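Vacuolar protein sorting-associated protein 54 (Mus musculus, PDB 3N1E) is a subunit of the GARP tethering complex that probably acts in endosome-to-trans-Golgi retrograde transport, represented here by its all-helical C-terminal domain. Local coordinates at residues R83-Y88 / L134-I139; G121-Q124 / G128-D131. One frame throughout, in Å; residues are numbered along the deposited sequence. Where two conformers were deposited one is given.

Interaction 1 of 2, residues R83-Y88 / L134-I139; sequences RINASY and LNMAEI
Asn85 and Tyr88 of helix 74-98 meet Leu134 and Met136 of the C-terminal tail in a small, mostly buried helix-to-loop contact, where the chain returns after helix 107-124 to lie alongside helix 74-98. The segments bury 193 Å² between them, and the backbones come nearest at Asn85 and Leu134, with 6.9 Å between their CA atoms. Asn85 is the hub. With CG anti to the backbone N (chi1 -177°), its amide reaches out from the helix between the two tail residues and crosses the Leu134 side chain at about a right angle; Asn85 CG lies 3.8 Å from Leu134 CD2. The modelled Asn85 OD1 is 3.0 Å from Leu134 O, an oxygen-oxygen approach suggesting that the amide is built turned over. Met136 bends at chi2 (61°), which carries its thioether back to the helix: the terminal methyl is placed at the edge of the Tyr88 ring, and SD passes the amide end of Asn85. The approach of Met136 CE to Tyr88 CE1 is too short to be real and doubtful in detail; separately, Met136 has two conformers, and this account holds for one. Around these residues, Tyr88 stacks on Tyr119 and Met136 touches Val116 and Tyr119, so helix 107-124 shares the interface. Between the segments no polar bond is clear, and the contact is mainly packing of an amide against leucine and methionine. The polar link between helix and turn comes from Lys89, next to Tyr88: its NZ hydrogen-bonds to Leu134 O and Asn135 O and forms a salt bridge with Glu138.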
loop_
_atom_site.group_PDB
_atom_site.type_symbol
_atom_site.label_atom_id
_atom_site.label_comp_id
_atom_site.label_asym_id
_atom_site.label_seq_id
_atom_site.Cartn_x
_atom_site.Cartn_y
_atom_site.Cartn_z
ATOM N N ARG A 83 3.243 -2.105 4.292
ATOM C CA ARG A 83 2.660 -1.212 5.304
ATOM C C ARG A 83 1.541 -0.340 4.742
ATOM O O ARG A 83 0.513 -0.119 5.396
ATOM C CB ARG A 83 3.734 -0.315 5.966
ATOM C CG ARG A 83 4.813 -1.122 6.660
ATOM C CD ARG A 83 5.744 -0.286 7.561
ATOM N NE ARG A 83 6.226 -1.193 8.623
ATOM C CZ ARG A 83 7.162 -0.912 9.526
ATOM N NH1 ARG A 83 7.776 0.271 9.529
ATOM N NH2 ARG A 83 7.502 -1.838 10.424
ATOM N N ILE A 84 1.767 0.201 3.560
ATOM C CA ILE A 84 0.751 0.989 2.865
ATOM C C ILE A 84 -0.474 0.093 2.636
ATOM O O ILE A 84 -1.602 0.487 2.923
ATOM C CB ILE A 84 1.255 1.497 1.482
ATOM C CG1 ILE A 84 2.417 2.504 1.609
ATOM C CG2 ILE A 84 0.110 2.091 0.669
ATOM C CD1 ILE A 84 2.278 3.534 2.638
ATOM N N ASN A 85 -0.249 -1.119 2.138
ATOM C CA ASN A 85 -1.357 -2.065 1.933
ATOM C C ASN A 85 -2.132 -2.366 3.216
ATOM O O ASN A 85 -3.347 -2.491 3.197
ATOM C CB ASN A 85 -0.841 -3.371 1.296
ATOM C CG ASN A 85 -1.934 -4.354 0.982
ATOM O OD1 ASN A 85 -1.991 -5.469 1.541
ATOM N ND2 ASN A 85 -2.808 -3.968 0.122
ATOM N N ALA A 86 -1.424 -2.491 4.330
ATOM C CA ALA A 86 -2.085 -2.774 5.599
ATOM C C ALA A 86 -3.012 -1.617 5.979
ATOM O O ALA A 86 -4.110 -1.845 6.454
ATOM C CB ALA A 86 -1.050 -3.001 6.689
ATOM N N SER A 87 -2.551 -0.380 5.770
ATOM C CA SER A 87 -3.376 0.793 6.016
ATOM C C SER A 87 -4.603 0.839 5.100
ATOM O O SER A 87 -5.705 1.105 5.556
ATOM C CB SER A 87 -2.542 2.076 5.822
ATOM O OG SER A 87 -3.382 3.225 5.870
ATOM N N TYR A 88 -4.392 0.597 3.806
ATOM C CA TYR A 88 -5.483 0.536 2.866
ATOM C C TYR A 88 -6.564 -0.473 3.318
ATOM O O TYR A 88 -7.759 -0.148 3.351
ATOM C CB TYR A 88 -4.930 0.184 1.478
ATOM C CG TYR A 88 -5.984 -0.190 0.473
ATOM C CD1 TYR A 88 -6.242 -1.523 0.196
ATOM C CD2 TYR A 88 -6.723 0.788 -0.181
ATOM C CE1 TYR A 88 -7.231 -1.877 -0.743
ATOM C CE2 TYR A 88 -7.689 0.448 -1.119
ATOM C CZ TYR A 88 -7.936 -0.872 -1.377
ATOM O OH TYR A 88 -8.895 -1.209 -2.314
ATOM N N LEU A 134 -0.485 -9.834 -0.431
ATOM C CA LEU A 134 -1.347 -8.742 0.021
ATOM C C LEU A 134 -2.452 -9.162 0.970
ATOM O O LEU A 134 -3.020 -8.321 1.686
ATOM C CB LEU A 134 -1.962 -8.051 -1.205
ATOM C CG LEU A 134 -0.943 -7.471 -2.199
ATOM C CD1 LEU A 134 -1.736 -6.874 -3.383
ATOM C CD2 LEU A 134 -0.031 -6.407 -1.536
ATOM N N ASN A 135 -2.781 -10.457 0.946
ATOM C CA ASN A 135 -3.842 -11.035 1.800
ATOM C C ASN A 135 -5.094 -10.185 1.786
ATOM O O ASN A 135 -5.549 -9.717 2.835
ATOM C CB ASN A 135 -3.337 -11.208 3.237
ATOM C CG ASN A 135 -4.326 -11.963 4.156
ATOM O OD1 ASN A 135 -4.187 -11.906 5.379
ATOM N ND2 ASN A 135 -5.320 -12.636 3.573
ATOM N N MET A 136 -5.627 -9.958 0.589
ATOM C CA MET A 136 -6.762 -9.068 0.474
ATOM C C MET A 136 -8.039 -9.642 1.095
ATOM O O MET A 136 -8.946 -8.882 1.458
ATOM C CB MET A 136 -6.981 -8.690 -0.978
ATOM C CG MET A 136 -6.881 -7.226 -1.177
ATOM S SD MET A 136 -5.299 -6.412 -0.757
ATOM C CE MET A 136 -6.061 -4.825 -0.597
ATOM N N ALA A 137 -8.100 -10.970 1.227
ATOM C CA ALA A 137 -9.264 -11.639 1.858
ATOM C C ALA A 137 -9.541 -11.149 3.289
ATOM O O ALA A 137 -10.671 -11.248 3.770
ATOM C CB ALA A 137 -9.085 -13.157 1.840
ATOM N N GLU A 138 -8.515 -10.612 3.952
ATOM C CA GLU A 138 -8.633 -9.984 5.273
ATOM C C GLU A 138 -9.729 -8.908 5.369
ATOM O O GLU A 138 -10.298 -8.686 6.431
ATOM C CB GLU A 138 -7.261 -9.425 5.693
ATOM C CG GLU A 138 -7.255 -8.489 6.892
ATOM C CD GLU A 138 -5.865 -8.252 7.457
ATOM O OE1 GLU A 138 -4.875 -8.307 6.693
ATOM O OE2 GLU A 138 -5.770 -8.029 8.690
ATOM N N ILE A 139 -10.028 -8.228 4.267
ATOM C CA ILE A 139 -11.020 -7.133 4.314
ATOM C C ILE A 139 -12.444 -7.593 4.638
ATOM O O ILE A 139 -13.291 -6.755 4.960
ATOM C CB ILE A 139 -11.060 -6.310 3.005
ATOM C CG1 ILE A 139 -11.669 -7.119 1.841
ATOM C CG2 ILE A 139 -9.650 -5.726 2.707
ATOM C CD1 ILE A 139 -11.716 -6.330 0.510
#

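Interaction 2 of 2, residues G121-Q124 / G128-D131; sequences GNLQ and GLKD
Leu123 holds CG anti to its own N (chi1 -171°), whereas Leu129 sets CG anti to the carbonyl carbon (chi1 -53°), and from these settings the two side chains meet at about a right angle. Their branch methyls touch, Leu123 CD2 lying 3.9 Å from Leu129 CD1. Leu129 also packs against the backbone at the end of helix 107-124: its CB is 3.5 Å from Leu123 O, and its CD1 is 3.6 Å from the same Leu123 O. The next carbonyl is approached by a backbone carbon: Lys130 CA stands 3.3 Å from Gln124 O with 137° at the hydrogen, a bent CA-H...O contact. This fits the closest backbone approach, 4.3 Å between the CA atoms of Gln124 and Lys130. Gln124 extends beyond CG and runs beside the returning loop, its CG 3.8 Å from Leu129 O, while its NE2 gives a weak hydrogen bond to Leu132 O. On the exposed side of the loop Lys130 curls over to a salt bridge with Asp131, whose hydrogen bond from Lys130 NZ to Asp131 OD2 is weak. Toward the interior, Leu123 also packs on Leu132 and Leu134, and Leu129 touches Gln78 and Phe81, while Gly128 O accepts a hydrogen bond from Gln78 NE2; the loop thus touches both the last turn of helix 107-124 and the early turns of helix 74-98.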
loop_
_atom_site.group_PDB
_atom_site.type_symbol
_atom_site.label_atom_id
_atom_site.label_comp_id
_atom_site.label_asym_id
_atom_site.label_seq_id
_atom_site.Cartn_x
_atom_site.Cartn_y
_atom_site.Cartn_z
ATOM N N GLY A 121 -4.030 -5.476 -9.107
ATOM C CA GLY A 121 -3.387 -5.470 -10.420
ATOM C C GLY A 121 -2.436 -4.293 -10.546
ATOM O O GLY A 121 -1.265 -4.451 -10.959
ATOM N N ASN A 122 -2.933 -3.100 -10.203
ATOM C CA ASN A 122 -2.109 -1.919 -10.209
ATOM C C ASN A 122 -0.854 -2.103 -9.342
ATOM O O ASN A 122 0.259 -1.754 -9.782
ATOM C CB ASN A 122 -2.915 -0.728 -9.664
ATOM C CG ASN A 122 -2.123 0.539 -9.687
ATOM O OD1 ASN A 122 -1.669 1.044 -8.647
ATOM N ND2 ASN A 122 -1.896 1.045 -10.886
ATOM N N LEU A 123 -1.057 -2.548 -8.099
ATOM C CA LEU A 123 0.070 -2.668 -7.152
ATOM C C LEU A 123 1.110 -3.648 -7.656
ATOM O O LEU A 123 2.308 -3.308 -7.719
ATOM C CB LEU A 123 -0.444 -3.077 -5.759
ATOM C CG LEU A 123 0.527 -3.052 -4.581
ATOM C CD1 LEU A 123 -0.313 -3.031 -3.298
ATOM C CD2 LEU A 123 1.494 -4.230 -4.581
ATOM N N GLN A 124 0.657 -4.830 -8.057
ATOM C CA GLN A 124 1.556 -5.930 -8.395
ATOM C C GLN A 124 2.276 -5.695 -9.719
ATOM O O GLN A 124 3.322 -6.309 -9.974
ATOM C CB GLN A 124 0.832 -7.281 -8.317
ATOM C CG GLN A 124 0.557 -7.622 -6.839
ATOM C CD GLN A 124 -0.228 -8.902 -6.603
ATOM O OE1 GLN A 124 -0.988 -9.364 -7.462
ATOM N NE2 GLN A 124 -0.052 -9.481 -5.413
ATOM N N GLY A 128 9.206 -4.528 -8.842
ATOM C CA GLY A 128 9.594 -5.104 -7.554
ATOM C C GLY A 128 8.465 -5.644 -6.684
ATOM O O GLY A 128 8.728 -6.281 -5.656
ATOM N N LEU A 129 7.211 -5.404 -7.081
ATOM C CA LEU A 129 6.081 -5.743 -6.204
ATOM C C LEU A 129 5.249 -6.961 -6.627
ATOM O O LEU A 129 4.218 -7.265 -6.019
ATOM C CB LEU A 129 5.163 -4.523 -6.017
ATOM C CG LEU A 129 5.822 -3.210 -5.553
ATOM C CD1 LEU A 129 4.717 -2.221 -5.251
ATOM C CD2 LEU A 129 6.715 -3.410 -4.316
ATOM N N LYS A 130 5.691 -7.666 -7.661
ATOM C CA LYS A 130 4.845 -8.695 -8.259
ATOM C C LYS A 130 4.416 -9.805 -7.270
ATOM O O LYS A 130 3.251 -10.283 -7.304
ATOM C CB LYS A 130 5.540 -9.271 -9.490
ATOM C CG LYS A 130 4.918 -10.544 -10.060
ATOM C CD LYS A 130 5.681 -10.968 -11.327
ATOM C CE LYS A 130 7.193 -10.736 -11.198
ATOM N NZ LYS A 130 7.869 -11.741 -10.318
ATOM N N ASP A 131 5.335 -10.205 -6.395
ATOM C CA ASP A 131 5.061 -11.319 -5.493
ATOM C C ASP A 131 4.731 -10.910 -4.053
ATOM O O ASP A 131 4.770 -11.741 -3.153
ATOM C CB ASP A 131 6.200 -12.344 -5.518
ATOM C CG ASP A 131 6.415 -12.943 -6.880
ATOM O OD1 ASP A 131 5.433 -13.363 -7.522
ATOM O OD2 ASP A 131 7.582 -12.990 -7.318
#

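In the fold
The two contacts, with centres 13 Å apart, follow one C-terminal excursion of the chain. Interaction 1 pairs the middle of helix 74-98 with the tail; interaction 2, whose two segments both fall between those of interaction 1, turns the chain back at the end of the next helix, 107-124. They meet through Leu134: its CD2 lies 3.8 Å from Leu123 CD1, and its CD1 lies 3.7 Å from Gln124 NE2. After its reversal the tail thus passes along helix 107-124 and then reaches helix 74-98, so that the C-terminal part of this Vps54 domain, to residue 139, packs on two consecutive helices of an all-helical domain.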